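Local atomic coordinates of amino acid adenylation domain-containing protein (Bacillus stratosphericus LAMA 585, PDB entry 6ULX), a protein that probably activates a carboxylic acid substrate with ATP as an acyl-adenylate, as adenylation domains of the ANL superfamily do. Residues Glu54-Gly59 and Glu154-Leu159; Val71-Ser76 and Leu125-Asp130. All blocks are in the same frame, centred on the assembly; numbering follows the deposited sequence.

Interaction 1 of 2, residues Glu54-Gly59 and Glu154-Leu159; sequences ERVLTG and EPMLTL. With SO4 (sulfate ion), chain M.
R55 reaches out from its helix to the loop 154-159, and its guanidinium carries the polar part of this contact. R55 NH1 donates to L159 O at 3.0 Å in a nearly straight bond (166°), the acceptor lying at the edge of the guanidinium and in its plane. The chain is extended from CG to NE, which lays its methylenes along the loop backbone, with R55 CD 3.1 Å from L157 O. A sulfate, probably from the crystallisation liquor, takes R55 NH1 through sulfate O1 at 2.9 Å and R55 NH2 through sulfate O3 at 3.2 Å; three bonds limit the rotation of the group. T58 OG1 hydrogen-bonds to E160 O, the next residue of the same loop.

The apolar part centres on the buried V56, M156 and G59, with L157 and L159 toward the surface. The unbranched M156, extended beyond CG, crosses V56 at about a right angle and sets M156 SD 3.8 Å from V56 CG1, while V56 CG2 meets L157 CD1. L159 CD1 leans over the helix, 3.7 Å from G59 N. G59 suits the spot because a CB there would clash with M156 SD.

Helix 46-62, backed by helix 78-91 at V56, is thereby covered by the loop following strand 150-152, a helix-loop packing at the periphery of the AMP-binding enzyme fold.

Interaction 2 of 2, residues Val71-Ser76 and Leu125-Asp130; sequences VFFQFS and LILTDD
Strands 71-74 and 125-128 run parallel, their axes 4.6 Å apart at closest approach and 31° apart in direction. F72 bonds through both its backbone N and its O, F72 N to L125 O and F72 O to L127 N, each at 2.8 Å; Q74 N then donates to L127 O at 3.0 Å, giving the alternating pattern of a parallel pair. Strand 70-74, helix 78-91, strand 94-97, helix 109-120 and strand 125-128 form successive beta-alpha-beta crossovers of a mixed sheet: helix 78-91 covers the face of F73 and L127, helix 109-120 that of F72 and Q74. On the first face L127 CB lies 3.9 Å from V71 CG1. F75 CG is anti to the carbonyl carbon (chi1 -71°), which swings the ring back over L127, with F75 CZ 3.8 Å from L127 CG and L127 O above one ring face, offset toward the rim. D129 stands at the edge of that ring, the carboxylate plane 60° from it. With an alanine in place of F75, the space over L127 is likely to be left unfilled and D129 OD1 to lose the ring edge beside it. D129 OD2 accepts S76 N at 2.8 Å and S77 N as well, so a short acidic side chain pairs with two successive backbone N-H groups.

Interaction 2 lies within the chain loop closed by interaction 1, and their centres are 14 Å apart. The strand pair is nearly all buried and rests on regular backbone bonds with mostly apolar side chains on its faces; contact 54-59/154-159 is only partly buried, and between its two segments the one hydrogen bond is the arginine's, with T58-E160 and E54-R161 adding to it just along the loop. Both lean on helix 78-91, which touches V56 in one and F73, F75 and L127 in the other. They also meet directly: M156 CE packs on L127 CD1 at 4.0 Å, and E154 OE1 probably accepts a weak bond from D130 N, two residues past strand 125-128, at 3.2 Å.

Interaction 1 of 2, residues Glu54-Gly59 and Glu154-Leu159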
ATOM      1  N   GLU A  54       4.477  22.757 -18.485  1.00 52.79           N
ATOM      2  CA  GLU A  54       4.398  24.210 -18.592  1.00 56.58           C
ATOM      3  C   GLU A  54       3.186  24.647 -19.405  1.00 59.32           C
ATOM      4  O   GLU A  54       2.658  25.744 -19.185  1.00 58.76           O
ATOM      5  CB  GLU A  54       5.679  24.759 -19.214  1.00 59.19           C
ATOM      6  CG  GLU A  54       6.926  24.492 -18.387  1.00 58.81           C
ATOM      7  CD  GLU A  54       8.204  24.843 -19.126  1.00 60.49           C
ATOM      8  OE1 GLU A  54       9.242  25.045 -18.461  1.00 64.51           O
ATOM      9  OE2 GLU A  54       8.169  24.914 -20.370  1.00 62.51           O
ATOM     10  N   ARG A  55       2.728  23.810 -20.339  1.00 56.96           N
ATOM     11  CA  ARG A  55       1.541  24.151 -21.116  1.00 58.66           C
ATOM     12  C   ARG A  55       0.285  24.051 -20.260  1.00 56.81           C
ATOM     13  O   ARG A  55      -0.560  24.955 -20.268  1.00 55.61           O
ATOM     14  CB  ARG A  55       1.435  23.240 -22.338  1.00 62.16           C
ATOM     15  CG  ARG A  55       2.641  23.308 -23.259  1.00 63.28           C
ATOM     16  CD  ARG A  55       2.417  22.513 -24.538  1.00 67.20           C
ATOM     17  NE  ARG A  55       3.658  22.337 -25.284  1.00 65.71           N
ATOM     18  CZ  ARG A  55       4.172  23.242 -26.114  1.00 72.85           C
ATOM     19  NH1 ARG A  55       3.555  24.401 -26.310  1.00 66.73           N
ATOM     20  NH2 ARG A  55       5.310  22.988 -26.747  1.00 68.31           N
ATOM     21  N   VAL A  56       0.142  22.954 -19.515  1.00 59.89           N
ATOM     22  CA  VAL A  56      -0.990  22.824 -18.605  1.00 55.06           C
ATOM     23  C   VAL A  56      -0.939  23.909 -17.537  1.00 51.87           C
ATOM     24  O   VAL A  56      -1.981  24.384 -17.068  1.00 44.96           O
ATOM     25  CB  VAL A  56      -1.013  21.418 -17.979  1.00 60.27           C
ATOM     26  CG1 VAL A  56      -2.126  21.315 -16.936  1.00 61.32           C
ATOM     27  CG2 VAL A  56      -1.187  20.358 -19.057  1.00 56.30           C
ATOM     28  N   LEU A  57       0.266  24.321 -17.135  1.00 49.63           N
ATOM     29  CA  LEU A  57       0.390  25.413 -16.177  1.00 51.88           C
ATOM     30  C   LEU A  57      -0.280  26.674 -16.699  1.00 58.42           C
ATOM     31  O   LEU A  57      -0.971  27.375 -15.947  1.00 55.95           O
ATOM     32  CB  LEU A  57       1.862  25.675 -15.866  1.00 48.26           C
ATOM     33  CG  LEU A  57       2.155  26.814 -14.894  1.00 54.08           C
ATOM     34  CD1 LEU A  57       1.386  26.629 -13.587  1.00 54.13           C
ATOM     35  CD2 LEU A  57       3.652  26.913 -14.618  1.00 56.88           C
ATOM     36  N   THR A  58      -0.086  26.982 -17.986  1.00 59.79           N
ATOM     37  CA  THR A  58      -0.781  28.115 -18.589  1.00 57.81           C
ATOM     38  C   THR A  58      -2.287  27.985 -18.405  1.00 55.91           C
ATOM     39  O   THR A  58      -2.967  28.948 -18.028  1.00 53.51           O
ATOM     40  CB  THR A  58      -0.433  28.217 -20.077  1.00 61.60           C
ATOM     41  OG1 THR A  58       0.963  28.498 -20.233  1.00 60.39           O
ATOM     42  CG2 THR A  58      -1.251  29.315 -20.741  1.00 60.90           C
ATOM     43  N   GLY A  59      -2.827  26.794 -18.666  1.00 53.36           N
ATOM     44  CA  GLY A  59      -4.253  26.589 -18.488  1.00 58.53           C
ATOM     45  C   GLY A  59      -4.684  26.753 -17.044  1.00 63.88           C
ATOM     46  O   GLY A  59      -5.605  27.516 -16.741  1.00 64.69           O
ATOM     47  N   GLU A 154      -6.528  17.549 -21.687  1.00 70.64           N
ATOM     48  CA  GLU A 154      -6.086  17.498 -23.078  1.00 74.98           C
ATOM     49  C   GLU A 154      -6.161  18.853 -23.771  1.00 66.17           C
ATOM     50  O   GLU A 154      -5.180  19.241 -24.424  1.00 66.36           O
ATOM     51  CB  GLU A 154      -6.902  16.454 -23.848  1.00 73.19           C
ATOM     52  CG  GLU A 154      -6.561  15.009 -23.509  1.00 76.99           C
ATOM     53  CD  GLU A 154      -7.213  14.537 -22.220  1.00 74.72           C
ATOM     54  OE1 GLU A 154      -7.884  15.353 -21.552  1.00 72.35           O
ATOM     55  OE2 GLU A 154      -7.059  13.346 -21.880  1.00 70.02           O
ATOM     56  N   PRO A 155      -7.256  19.612 -23.674  1.00 71.53           N
ATOM     57  CA  PRO A 155      -7.285  20.929 -24.339  1.00 71.09           C
ATOM     58  C   PRO A 155      -6.180  21.865 -23.889  1.00 71.01           C
ATOM     59  O   PRO A 155      -5.871  22.822 -24.609  1.00 71.66           O
ATOM     60  CB  PRO A 155      -8.670  21.483 -23.968  1.00 71.26           C
ATOM     61  CG  PRO A 155      -9.494  20.275 -23.655  1.00 75.48           C
ATOM     62  CD  PRO A 155      -8.540  19.284 -23.026  1.00 74.86           C
ATOM     63  N   MET A 156      -5.574  21.626 -22.724  1.00 69.01           N
ATOM     64  CA  MET A 156      -4.540  22.519 -22.221  1.00 67.48           C
ATOM     65  C   MET A 156      -3.178  22.267 -22.857  1.00 66.81           C
ATOM     66  O   MET A 156      -2.313  23.149 -22.802  1.00 64.59           O
ATOM     67  CB  MET A 156      -4.420  22.381 -20.703  1.00 64.53           C
ATOM     68  CG  MET A 156      -5.700  22.703 -19.946  1.00 68.24           C
ATOM     69  SD  MET A 156      -5.484  22.632 -18.159  1.00 61.04           S
ATOM     70  CE  MET A 156      -7.153  22.980 -17.601  1.00 57.79           C
ATOM     71  N   LEU A 157      -2.961  21.092 -23.451  1.00 66.11           N
ATOM     72  CA  LEU A 157      -1.678  20.820 -24.088  1.00 72.27           C
ATOM     73  C   LEU A 157      -1.483  21.635 -25.363  1.00 68.51           C
ATOM     74  O   LEU A 157      -0.350  21.762 -25.835  1.00 69.33           O
ATOM     75  CB  LEU A 157      -1.542  19.335 -24.412  1.00 68.29           C
ATOM     76  CG  LEU A 157      -1.195  18.366 -23.280  1.00 62.97           C
ATOM     77  CD1 LEU A 157      -0.015  18.863 -22.448  1.00 61.85           C
ATOM     78  CD2 LEU A 157      -2.406  18.108 -22.396  1.00 69.41           C
ATOM     79  N   THR A 158      -2.558  22.188 -25.930  1.00 68.32           N
ATOM     80  CA  THR A 158      -2.470  23.023 -27.119  1.00 68.50           C
ATOM     81  C   THR A 158      -2.237  24.493 -26.784  1.00 71.51           C
ATOM     82  O   THR A 158      -2.564  25.365 -27.598  1.00 72.31           O
ATOM     83  CB  THR A 158      -3.738  22.877 -27.964  1.00 64.89           C
ATOM     84  OG1 THR A 158      -4.828  23.546 -27.323  1.00 64.82           O
ATOM     85  CG2 THR A 158      -4.091  21.407 -28.149  1.00 77.15           C
ATOM     86  N   LEU A 159      -1.692  24.786 -25.606  1.00 68.70           N
ATOM     87  CA  LEU A 159      -1.361  26.138 -25.188  1.00 67.37           C
ATOM     88  C   LEU A 159       0.153  26.307 -25.160  1.00 66.35           C
ATOM     89  O   LEU A 159       0.910  25.335 -25.206  1.00 67.86           O
ATOM     90  CB  LEU A 159      -1.954  26.444 -23.809  1.00 70.01           C
ATOM     91  CG  LEU A 159      -3.458  26.215 -23.644  1.00 73.65           C
ATOM     92  CD1 LEU A 159      -3.882  26.517 -22.210  1.00 64.55           C
ATOM     93  CD2 LEU A 159      -4.249  27.056 -24.627  1.00 80.33           C
TER
HETATM   94  S   SO4 M 712       6.261  27.013 -27.463  1.00 97.52           S
HETATM   95  O1  SO4 M 712       4.896  26.946 -26.947  1.00 82.50           O
HETATM   96  O2  SO4 M 712       7.100  27.751 -26.522  1.00 86.14           O
HETATM   97  O3  SO4 M 712       6.789  25.662 -27.641  1.00 78.18           O
HETATM   98  O4  SO4 M 712       6.257  27.700 -28.752  1.00118.04           O

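Interaction 2 of 2, residues Val71-Ser76 and Leu125-Asp130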
ATOM      1  N   VAL A  71      -5.877  21.066  -5.932  1.00 48.23           N
ATOM      2  CA  VAL A  71      -6.501  20.649  -7.180  1.00 46.74           C
ATOM      3  C   VAL A  71      -6.923  19.194  -7.035  1.00 44.32           C
ATOM      4  O   VAL A  71      -6.107  18.340  -6.671  1.00 44.35           O
ATOM      5  CB  VAL A  71      -5.553  20.830  -8.381  1.00 49.57           C
ATOM      6  CG1 VAL A  71      -6.277  20.521  -9.680  1.00 47.84           C
ATOM      7  CG2 VAL A  71      -4.988  22.245  -8.398  1.00 47.68           C
ATOM      8  N   PHE A  72      -8.191  18.918  -7.324  1.00 42.63           N
ATOM      9  CA  PHE A  72      -8.781  17.598  -7.123  1.00 48.48           C
ATOM     10  C   PHE A  72      -8.573  16.770  -8.388  1.00 48.45           C
ATOM     11  O   PHE A  72      -9.119  17.093  -9.445  1.00 46.08           O
ATOM     12  CB  PHE A  72     -10.266  17.737  -6.787  1.00 46.14           C
ATOM     13  CG  PHE A  72     -10.807  16.632  -5.930  1.00 44.33           C
ATOM     14  CD1 PHE A  72     -10.763  16.726  -4.550  1.00 51.42           C
ATOM     15  CD2 PHE A  72     -11.374  15.505  -6.501  1.00 47.53           C
ATOM     16  CE1 PHE A  72     -11.266  15.716  -3.753  1.00 45.46           C
ATOM     17  CE2 PHE A  72     -11.877  14.492  -5.715  1.00 49.33           C
ATOM     18  CZ  PHE A  72     -11.827  14.598  -4.337  1.00 53.42           C
ATOM     19  N   PHE A  73      -7.787  15.702  -8.277  1.00 47.18           N
ATOM     20  CA  PHE A  73      -7.458  14.862  -9.423  1.00 45.06           C
ATOM     21  C   PHE A  73      -8.476  13.734  -9.565  1.00 45.47           C
ATOM     22  O   PHE A  73      -8.761  13.016  -8.601  1.00 49.84           O
ATOM     23  CB  PHE A  73      -6.050  14.278  -9.288  1.00 38.93           C
ATOM     24  CG  PHE A  73      -4.954  15.221  -9.686  1.00 37.47           C
ATOM     25  CD1 PHE A  73      -5.136  16.592  -9.629  1.00 42.27           C
ATOM     26  CD2 PHE A  73      -3.738  14.730 -10.139  1.00 41.34           C
ATOM     27  CE1 PHE A  73      -4.120  17.458 -10.004  1.00 48.45           C
ATOM     28  CE2 PHE A  73      -2.720  15.587 -10.521  1.00 38.71           C
ATOM     29  CZ  PHE A  73      -2.911  16.953 -10.457  1.00 44.33           C
ATOM     30  N   GLN A  74      -9.023  13.587 -10.771  1.00 46.15           N
ATOM     31  CA  GLN A  74      -9.926  12.487 -11.126  1.00 44.97           C
ATOM     32  C   GLN A  74      -9.530  12.048 -12.539  1.00 52.19           C
ATOM     33  O   GLN A  74     -10.040  12.577 -13.530  1.00 49.23           O
ATOM     34  CB  GLN A  74     -11.380  12.915 -11.059  1.00 47.52           C
ATOM     35  CG  GLN A  74     -11.908  13.125  -9.647  1.00 51.22           C
ATOM     36  CD  GLN A  74     -12.166  11.822  -8.921  1.00 52.56           C
ATOM     37  OE1 GLN A  74     -13.254  11.251  -9.015  1.00 47.82           O
ATOM     38  NE2 GLN A  74     -11.164  11.344  -8.187  1.00 50.47           N
ATOM     39  N   PHE A  75      -8.623  11.081 -12.625  1.00 49.70           N
ATOM     40  CA  PHE A  75      -8.027  10.695 -13.893  1.00 51.08           C
ATOM     41  C   PHE A  75      -8.164   9.203 -14.141  1.00 50.87           C
ATOM     42  O   PHE A  75      -8.092   8.395 -13.213  1.00 49.76           O
ATOM     43  CB  PHE A  75      -6.536  11.070 -13.946  1.00 46.40           C
ATOM     44  CG  PHE A  75      -6.284  12.543 -14.059  1.00 53.94           C
ATOM     45  CD1 PHE A  75      -6.423  13.186 -15.277  1.00 50.13           C
ATOM     46  CD2 PHE A  75      -5.900  13.286 -12.951  1.00 49.37           C
ATOM     47  CE1 PHE A  75      -6.194  14.540 -15.388  1.00 50.72           C
ATOM     48  CE2 PHE A  75      -5.663  14.641 -13.061  1.00 50.62           C
ATOM     49  CZ  PHE A  75      -5.810  15.270 -14.283  1.00 48.92           C
ATOM     50  N   SER A  76      -8.372   8.853 -15.414  1.00 55.46           N
ATOM     51  CA  SER A  76      -8.242   7.485 -15.891  1.00 55.62           C
ATOM     52  C   SER A  76      -7.011   7.280 -16.759  1.00 51.98           C
ATOM     53  O   SER A  76      -6.600   6.132 -16.953  1.00 58.32           O
ATOM     54  CB  SER A  76      -9.478   7.075 -16.698  1.00 53.78           C
ATOM     55  OG  SER A  76      -9.610   7.887 -17.856  1.00 67.76           O
ATOM     56  N   LEU A 125     -10.928  23.053  -7.691  1.00 59.30           N
ATOM     57  CA  LEU A 125     -11.098  22.673  -9.089  1.00 54.01           C
ATOM     58  C   LEU A 125     -10.838  21.184  -9.259  1.00 47.55           C
ATOM     59  O   LEU A 125      -9.849  20.653  -8.745  1.00 48.72           O
ATOM     60  CB  LEU A 125     -10.152  23.480  -9.974  1.00 58.41           C
ATOM     61  CG  LEU A 125      -9.956  22.976 -11.407  1.00 61.67           C
ATOM     62  CD1 LEU A 125     -11.255  22.995 -12.189  1.00 62.39           C
ATOM     63  CD2 LEU A 125      -8.893  23.812 -12.120  1.00 62.72           C
ATOM     64  N   ILE A 126     -11.726  20.509  -9.977  1.00 48.18           N
ATOM     65  CA  ILE A 126     -11.560  19.099 -10.318  1.00 52.35           C
ATOM     66  C   ILE A 126     -10.935  19.014 -11.706  1.00 56.69           C
ATOM     67  O   ILE A 126     -11.504  19.510 -12.685  1.00 55.90           O
ATOM     68  CB  ILE A 126     -12.901  18.350 -10.270  1.00 54.32           C
ATOM     69  CG1 ILE A 126     -13.492  18.415  -8.860  1.00 51.73           C
ATOM     70  CG2 ILE A 126     -12.709  16.906 -10.706  1.00 51.28           C
ATOM     71  CD1 ILE A 126     -14.883  17.828  -8.741  1.00 51.55           C
ATOM     72  N   LEU A 127      -9.762  18.393 -11.790  1.00 55.42           N
ATOM     73  CA  LEU A 127      -9.030  18.227 -13.041  1.00 52.45           C
ATOM     74  C   LEU A 127      -9.204  16.788 -13.515  1.00 56.60           C
ATOM     75  O   LEU A 127      -9.021  15.847 -12.732  1.00 51.80           O
ATOM     76  CB  LEU A 127      -7.558  18.566 -12.839  1.00 47.14           C
ATOM     77  CG  LEU A 127      -6.727  18.927 -14.063  1.00 58.58           C
ATOM     78  CD1 LEU A 127      -7.348  20.059 -14.857  1.00 61.89           C
ATOM     79  CD2 LEU A 127      -5.315  19.303 -13.616  1.00 55.56           C
ATOM     80  N   THR A 128      -9.564  16.623 -14.790  1.00 56.83           N
ATOM     81  CA  THR A 128     -10.088  15.358 -15.290  1.00 56.15           C
ATOM     82  C   THR A 128      -9.573  15.101 -16.703  1.00 60.49           C
ATOM     83  O   THR A 128      -8.869  15.924 -17.294  1.00 55.89           O
ATOM     84  CB  THR A 128     -11.625  15.378 -15.264  1.00 58.58           C
ATOM     85  OG1 THR A 128     -12.075  15.905 -14.006  1.00 79.01           O
ATOM     86  CG2 THR A 128     -12.209  13.988 -15.457  1.00 58.65           C
ATOM     87  N   ASP A 129      -9.921  13.928 -17.227  1.00 63.58           N
ATOM     88  CA  ASP A 129      -9.645  13.544 -18.601  1.00 61.99           C
ATOM     89  C   ASP A 129     -10.852  13.842 -19.484  1.00 67.23           C
ATOM     90  O   ASP A 129     -11.966  14.068 -19.006  1.00 66.66           O
ATOM     91  CB  ASP A 129      -9.313  12.054 -18.692  1.00 57.82           C
ATOM     92  CG  ASP A 129      -7.970  11.720 -18.094  1.00 62.36           C
ATOM     93  OD1 ASP A 129      -7.021  12.504 -18.310  1.00 67.99           O
ATOM     94  OD2 ASP A 129      -7.864  10.680 -17.408  1.00 59.68           O
ATOM     95  N   ASP A 130     -10.617  13.834 -20.800  1.00 73.97           N
ATOM     96  CA  ASP A 130     -11.726  13.923 -21.744  1.00 70.27           C
ATOM     97  C   ASP A 130     -12.637  12.708 -21.625  1.00 67.57           C
ATOM     98  O   ASP A 130     -13.862  12.822 -21.749  1.00 72.98           O
ATOM     99  CB  ASP A 130     -11.199  14.049 -23.172  1.00 74.10           C
ATOM    100  CG  ASP A 130     -10.797  15.469 -23.523  1.00 80.61           C
ATOM    101  OD1 ASP A 130     -11.402  16.418 -22.979  1.00 80.81           O
ATOM    102  OD2 ASP A 130      -9.881  15.637 -24.355  1.00 84.88           O
TER